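PDB 3KS6: glycerophosphoryl diester phosphodiesterase from Agrobacterium tumefaciens str. C58, which belongs to the glycerophosphoryl diester phosphodiesterase family, has a TIM-barrel fold and carries a bound magnesium ion. Local coordinates for residues A[170-173]-A[174-177]; A[47-51]-A[52-56]; A[218-221]-A[222-226]. All coordinates share one frame; numbering follows the deposited sequence. Where two conformers were deposited one is given.

Contact 1: A[170-173]-A[174-177]; sequences PGAV and IETA
T176 turns its hydroxyl back along the helix onto the carbonyl of A172, one turn earlier, and the two residues make two hydrogen bonds through a single acceptor. OG1 of T176 donates to O of A172 at 2.6 Å. The backbone N of T176 donates to the same oxygen at 3.0 Å, in the ordinary i to i+4 helical pattern. The two donors reach the oxygen from opposite faces of the carbonyl plane. The hydroxyl can do this because it is anti to its own carbonyl carbon (chi1 -57°); this torsion aims OG1 at the preceding turn, and the short bond to A172 O would hold the rotamer. The side chain of T176 also touches W158 and L168.

The side chain of I174 passes beside the backbone carbonyl of P170 and offers it only carbon. Its CG1 sits 3.2 Å from O of P170, and the extended chain (chi2 162°) brings CD1 to 3.4 Å from that oxygen, beside the bond from I174 N to P170 O. E175, extended beyond CG, lies back along the preceding turn; CG is 3.3 Å from O of G171. In the conformer given, OE1 lies 3.7 Å from the methyl CB of A172, a placement that remains doubtful because a second conformer was modelled.

The side chains divide between faces of the helix: I174 meets L205 and V200, P170 packs on L196 and Q199 of helix 194-202, and V173 projects inward onto W158 and V160 of strand 156-160, whereas E175 stands on the exposed side. This is an amphipathic helix 162-179 of a beta-alpha-beta unit, strand 156-160 to strand 184-188, of the kind that builds the outer layer of a TIM barrel.

Contact 2: A[47-51]-A[52-56]; sequences VVHHD and PTLDA
The torsions of H49 and L54 bring an imidazole face and a methyl group together: CG of H49 is anti to its backbone N (chi1 -155°), while CG of L54 stands anti to its own carbonyl carbon (chi1 -68°) and, with CD1 extended (anti to CA), the other branch, CD2, is turned onto the ring. The two side chains cross at about a right angle. CD2 of L54 lies over one face of the H49 ring in a CH-pi contact, 3.8 Å from the centroid and 16° off the ring normal, nearer the rim than the middle and closest to CE1. At the ring edge, in the plane, lies the carbonyl oxygen of D51.

Two waters complete the turn. Water 1 is 2.9 Å from NE2 of H49 and donates to O of T53 at 3.0 Å, so the imidazole is tied to the backbone through solvent. Water 2 has three partners: it donates to OD2 of D51 (2.7 Å) and accepts from OG1 of T53 (2.8 Å) and from the backbone N of A56 (2.9 Å). Water 2 thus links the D51 carboxylate and the T53 hydroxyl to A56, the last of three residues (54-56) with helical phi/psi but no regular helical bonds; CB of A56 lies 3.5 Å from OD2 of D51.

H50 points away from this cluster. Its carbonyl oxygen accepts from H39 NE2 and K107 NZ, and its imidazole touches D37, a ligand of the magnesium ion. The stretch therefore leaves strand 46-48 in a water-bridged turn at the rim of the metal-binding pocket, with H50 beside the metal site formed by E35, D37 and E105.

Contact 3: A[218-221]-A[222-226]; sequences ITKA and LDLGV
Regular i to i+4 bonds run from L222 N to I218 O, from D223 N to T219 O and from L224 N to K220 O, and the helix then ends in a Schellman motif at G225, whose positive phi (78°) turns the chain out. In this cap the backbone N of V226 reaches O of A221 in a weak bond of 3.3 Å, and G225 N makes a weak bond to L222 O. A221 O also accepts from G225 N at 3.1 Å, so this one carbonyl takes the N-H groups of the two residues that follow the helix.

Three pairs of side chains one turn apart lie side by side, pointing the same way, on different faces of the helix. CG2 of I218 meets CD1 of L222 at 3.9 Å on the face that packs against F229 and helix 234-249. In the second pair, T219 puts its methyl CG2, rather than its hydroxyl, 3.6 Å from OD2 of D223. The methyl faces D223 because it is anti to the backbone N, while OG1 turns back (chi1 -65°) to bond with P215 O. The D223 carboxylate lies close over the backbone of the preceding turn, with CG 3.2 Å from O of T219, and its OD1 is engaged by H244 NE2.

K220 runs fully extended alongside L224: its CG is 4.1 Å from CD1 of L224, and the amino group travels on to the carbonyl oxygens of I189 and A192, where the charge finds two acceptors. The apolar closure of the cap joins the residue that leaves the helix to the turn it came from, V226 returning toward the barrel strand 206-210 while its CG2 rests 4.1 Å from CB of A221.

In the fold
The three contacts follow in series along the chain in the order 2, 1, 3. Contact 2 is the one at the metal site: the side chain of H50 is about 4 Å from a bound acetate ion and about 5 Å from the magnesium ion. Contacts 1 and 3 are on outer helices, 162-179 and 215-224, which pack against barrel strands; their centres are about 22 Å apart, with nearest atoms about 13 Å apart. Contact 2 has its centre about 30 Å from each of them, and lies on the opposite side of the chain's centre from contact 3. Between helices 162-179 and 215-224 come strand 184-188, helix 194-202 and strand 206-210.

Contact 1: A[170-173]-A[174-177]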
loop_
_atom_site.group_PDB
_atom_site.type_symbol
_atom_site.label_atom_id
_atom_site.label_comp_id
_atom_site.label_asym_id
_atom_site.label_seq_id
_atom_site.Cartn_x
_atom_site.Cartn_y
_atom_site.Cartn_z
ATOM N N PRO A 170 10.703 -18.284 7.468
ATOM C CA PRO A 170 9.352 -18.432 6.954
ATOM C C PRO A 170 8.398 -19.221 7.836
ATOM O O PRO A 170 7.228 -18.899 7.891
ATOM C CB PRO A 170 9.555 -19.118 5.597
ATOM C CG PRO A 170 10.911 -19.648 5.609
ATOM C CD PRO A 170 11.701 -18.806 6.518
ATOM N N GLY A 171 8.903 -20.248 8.518
ATOM C CA GLY A 171 8.056 -21.045 9.392
ATOM C C GLY A 171 7.409 -20.216 10.478
ATOM O O GLY A 171 6.186 -20.310 10.672
ATOM N N ALA A 172 8.231 -19.378 11.132
ATOM C CA ALA A 172 7.771 -18.504 12.232
ATOM C C ALA A 172 6.964 -17.327 11.714
ATOM O O ALA A 172 6.058 -16.829 12.429
ATOM C CB ALA A 172 8.918 -18.019 13.070
ATOM N N VAL A 173 7.279 -16.845 10.516
ATOM C CA VAL A 173 6.422 -15.803 9.912
ATOM C C VAL A 173 5.008 -16.356 9.735
ATOM O O VAL A 173 4.020 -15.712 10.079
ATOM C CB VAL A 173 6.965 -15.267 8.578
ATOM C CG1 VAL A 173 5.855 -14.471 7.793
ATOM C CG2 VAL A 173 8.208 -14.405 8.794
ATOM N N ILE A 174 4.911 -17.592 9.240
ATOM C CA ILE A 174 3.642 -18.225 9.002
ATOM C C ILE A 174 2.920 -18.512 10.327
ATOM O O ILE A 174 1.721 -18.235 10.427
ATOM C CB ILE A 174 3.808 -19.523 8.116
ATOM C CG1 ILE A 174 4.242 -19.116 6.704
ATOM C CG2 ILE A 174 2.516 -20.347 8.078
ATOM C CD1 ILE A 174 4.855 -20.292 5.874
ATOM N N GLU A 175 3.658 -19.024 11.329
ATOM C CA GLU A 175 3.120 -19.244 12.688
ATOM C C GLU A 175 2.425 -17.985 13.200
ATOM O O GLU A 175 1.302 -18.015 13.724
ATOM C CB GLU A 175 4.260 -19.489 13.708
ATOM C CG GLU A 175 4.996 -20.815 13.668
ATOM C CD GLU A 175 6.296 -20.812 14.510
ATOM O OE1 GLU A 175 6.578 -19.833 15.272
ATOM O OE2 GLU A 175 7.044 -21.814 14.391
ATOM N N THR A 176 3.162 -16.890 13.078
ATOM C CA THR A 176 2.779 -15.612 13.609
ATOM C C THR A 176 1.532 -15.066 12.942
ATOM O O THR A 176 0.579 -14.606 13.606
ATOM C CB THR A 176 3.956 -14.617 13.490
ATOM O OG1 THR A 176 5.089 -15.172 14.168
ATOM C CG2 THR A 176 3.582 -13.261 14.091
ATOM N N ALA A 177 1.495 -15.151 11.624
ATOM C CA ALA A 177 0.309 -14.733 10.897
ATOM C C ALA A 177 -0.921 -15.534 11.355
ATOM O O ALA A 177 -1.964 -14.963 11.625
ATOM C CB ALA A 177 0.526 -14.882 9.371
#

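Contact 2: A[47-51]-A[52-56]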
loop_
_atom_site.group_PDB
_atom_site.type_symbol
_atom_site.label_atom_id
_atom_site.label_comp_id
_atom_site.label_asym_id
_atom_site.label_seq_id
_atom_site.Cartn_x
_atom_site.Cartn_y
_atom_site.Cartn_z
ATOM N N VAL A 47 -3.726 12.874 6.131
ATOM C CA VAL A 47 -3.038 13.177 4.888
ATOM C C VAL A 47 -2.380 11.939 4.321
ATOM O O VAL A 47 -1.970 11.043 5.053
ATOM C CB VAL A 47 -1.996 14.300 5.024
ATOM C CG1 VAL A 47 -2.682 15.620 5.412
ATOM C CG2 VAL A 47 -0.896 13.916 6.022
ATOM N N VAL A 48 -2.293 11.934 2.998
ATOM C CA VAL A 48 -1.764 10.830 2.205
ATOM C C VAL A 48 -0.269 11.138 1.929
ATOM O O VAL A 48 0.075 12.062 1.209
ATOM C CB VAL A 48 -2.522 10.692 0.867
ATOM C CG1 VAL A 48 -2.011 9.513 0.066
ATOM C CG2 VAL A 48 -4.045 10.573 1.113
ATOM N N HIS A 49 0.610 10.379 2.563
ATOM C CA HIS A 49 2.063 10.601 2.495
ATOM C C HIS A 49 2.748 9.349 2.965
ATOM O O HIS A 49 2.257 8.684 3.885
ATOM C CB HIS A 49 2.450 11.775 3.396
ATOM C CG HIS A 49 3.723 12.455 2.993
ATOM N ND1 HIS A 49 3.749 13.435 2.030
ATOM C CD2 HIS A 49 5.004 12.321 3.424
ATOM C CE1 HIS A 49 4.985 13.877 1.871
ATOM N NE2 HIS A 49 5.771 13.222 2.704
ATOM N N HIS A 50 3.903 9.023 2.383
ATOM C CA HIS A 50 4.601 7.817 2.806
ATOM C C HIS A 50 5.304 7.972 4.163
ATOM O O HIS A 50 4.905 7.323 5.130
ATOM C CB HIS A 50 5.610 7.374 1.737
ATOM C CG HIS A 50 6.431 6.216 2.180
ATOM N ND1 HIS A 50 7.802 6.293 2.339
ATOM C CD2 HIS A 50 6.065 4.981 2.580
ATOM C CE1 HIS A 50 8.234 5.137 2.812
ATOM N NE2 HIS A 50 7.202 4.323 2.957
ATOM N N ASP A 51 6.327 8.835 4.251
ATOM C CA ASP A 51 7.062 8.986 5.512
ATOM C C ASP A 51 6.222 9.754 6.548
ATOM O O ASP A 51 5.328 10.528 6.184
ATOM C CB ASP A 51 8.375 9.750 5.320
ATOM C CG ASP A 51 9.449 8.952 4.617
ATOM O OD1 ASP A 51 9.418 7.706 4.606
ATOM O OD2 ASP A 51 10.345 9.625 4.083
ATOM N N PRO A 52 6.511 9.562 7.842
ATOM C CA PRO A 52 5.808 10.316 8.866
ATOM C C PRO A 52 6.284 11.764 8.909
ATOM O O PRO A 52 5.748 12.556 9.691
ATOM C CB PRO A 52 6.152 9.563 10.154
ATOM C CG PRO A 52 7.462 8.916 9.877
ATOM C CD PRO A 52 7.464 8.590 8.421
ATOM N N THR A 53 7.297 12.085 8.107
ATOM C CA THR A 53 7.827 13.439 7.985
ATOM C C THR A 53 7.781 13.871 6.533
ATOM O O THR A 53 7.734 13.058 5.600
ATOM C CB THR A 53 9.274 13.550 8.480
ATOM O OG1 THR A 53 10.100 12.704 7.681
ATOM C CG2 THR A 53 9.405 13.175 9.985
ATOM N N LEU A 54 7.785 15.176 6.343
ATOM C CA LEU A 54 7.716 15.754 5.020
ATOM C C LEU A 54 9.071 15.888 4.302
ATOM O O LEU A 54 9.089 16.218 3.149
ATOM C CB LEU A 54 7.040 17.127 5.107
ATOM C CG LEU A 54 5.536 17.181 5.478
ATOM C CD1 LEU A 54 5.001 18.636 5.365
ATOM C CD2 LEU A 54 4.670 16.243 4.617
ATOM N N ASP A 55 10.180 15.597 4.980
ATOM C CA ASP A 55 11.524 15.934 4.492
ATOM C C ASP A 55 11.905 15.362 3.125
ATOM O O ASP A 55 12.374 16.094 2.270
ATOM C CB ASP A 55 12.595 15.512 5.504
ATOM C CG ASP A 55 12.375 16.103 6.910
ATOM O OD1 ASP A 55 11.235 16.203 7.369
ATOM O OD2 ASP A 55 13.380 16.445 7.570
ATOM N N ALA A 56 11.654 14.073 2.919
ATOM C CA ALA A 56 12.171 13.319 1.759
ATOM C C ALA A 56 11.540 13.660 0.437
ATOM O O ALA A 56 12.232 13.684 -0.593
ATOM C CB ALA A 56 12.041 11.815 2.019
HETATM O O HOH W 1 8.619 12.822 2.715
HETATM O O HOH W 2 10.683 12.170 4.943
#

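Contact 3: A[218-221]-A[222-226]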
loop_
_atom_site.group_PDB
_atom_site.type_symbol
_atom_site.label_atom_id
_atom_site.label_comp_id
_atom_site.label_asym_id
_atom_site.label_seq_id
_atom_site.Cartn_x
_atom_site.Cartn_y
_atom_site.Cartn_z
ATOM N N ILE A 218 8.676 -7.338 -11.987
ATOM C CA ILE A 218 7.308 -7.475 -12.438
ATOM C C ILE A 218 7.083 -8.832 -13.100
ATOM O O ILE A 218 6.129 -9.531 -12.758
ATOM C CB ILE A 218 6.896 -6.327 -13.392
ATOM C CG1 ILE A 218 6.868 -4.970 -12.655
ATOM C CG2 ILE A 218 5.532 -6.653 -14.059
ATOM C CD1 ILE A 218 6.836 -3.746 -13.566
ATOM N N THR A 219 7.982 -9.224 -14.007
ATOM C CA THR A 219 7.845 -10.513 -14.704
ATOM C C THR A 219 7.989 -11.688 -13.725
ATOM O O THR A 219 7.305 -12.701 -13.839
ATOM C CB THR A 219 8.887 -10.615 -15.859
ATOM O OG1 THR A 219 8.593 -9.628 -16.851
ATOM C CG2 THR A 219 8.866 -12.012 -16.450
ATOM N N LYS A 220 8.845 -11.537 -12.708
ATOM C CA LYS A 220 8.981 -12.589 -11.712
ATOM C C LYS A 220 7.649 -12.777 -10.972
ATOM O O LYS A 220 7.191 -13.900 -10.765
ATOM C CB LYS A 220 10.092 -12.248 -10.735
ATOM C CG LYS A 220 10.204 -13.147 -9.544
ATOM C CD LYS A 220 11.336 -12.641 -8.658
ATOM C CE LYS A 220 11.456 -13.465 -7.415
ATOM N NZ LYS A 220 12.602 -12.971 -6.581
ATOM N N ALA A 221 7.044 -11.671 -10.565
ATOM C CA ALA A 221 5.737 -11.670 -9.879
ATOM C C ALA A 221 4.653 -12.367 -10.733
ATOM O O ALA A 221 3.889 -13.227 -10.249
ATOM C CB ALA A 221 5.335 -10.185 -9.526
ATOM N N LEU A 222 4.604 -12.009 -12.021
ATOM C CA LEU A 222 3.660 -12.623 -12.963
ATOM C C LEU A 222 3.940 -14.105 -13.186
ATOM O O LEU A 222 3.015 -14.901 -13.156
ATOM C CB LEU A 222 3.614 -11.846 -14.285
ATOM C CG LEU A 222 3.145 -10.385 -14.248
ATOM C CD1 LEU A 222 3.512 -9.623 -15.559
ATOM C CD2 LEU A 222 1.602 -10.295 -13.946
ATOM N N ASP A 223 5.209 -14.467 -13.365
ATOM C CA ASP A 223 5.645 -15.864 -13.504
ATOM C C ASP A 223 5.334 -16.673 -12.278
ATOM O O ASP A 223 4.929 -17.806 -12.389
ATOM C CB ASP A 223 7.162 -15.972 -13.770
ATOM C CG ASP A 223 7.546 -15.596 -15.201
ATOM O OD1 ASP A 223 6.635 -15.456 -16.050
ATOM O OD2 ASP A 223 8.761 -15.433 -15.441
ATOM N N LEU A 224 5.556 -16.109 -11.094
ATOM C CA LEU A 224 5.202 -16.824 -9.855
ATOM C C LEU A 224 3.694 -17.011 -9.645
ATOM O O LEU A 224 3.277 -17.975 -8.982
ATOM C CB LEU A 224 5.827 -16.131 -8.639
ATOM C CG LEU A 224 7.319 -16.322 -8.438
ATOM C CD1 LEU A 224 7.769 -15.521 -7.229
ATOM C CD2 LEU A 224 7.651 -17.805 -8.265
ATOM N N GLY A 225 2.889 -16.119 -10.221
ATOM C CA GLY A 225 1.444 -16.196 -10.151
ATOM C C GLY A 225 0.953 -15.697 -8.809
ATOM O O GLY A 225 -0.008 -16.220 -8.270
ATOM N N VAL A 226 1.636 -14.690 -8.261
ATOM C CA VAL A 226 1.317 -14.168 -6.931
ATOM C C VAL A 226 -0.050 -13.457 -6.942
ATOM O O VAL A 226 -0.545 -13.055 -7.996
ATOM C CB VAL A 226 2.448 -13.251 -6.395
ATOM C CG1 VAL A 226 3.824 -13.961 -6.437
ATOM C CG2 VAL A 226 2.460 -11.903 -7.093
#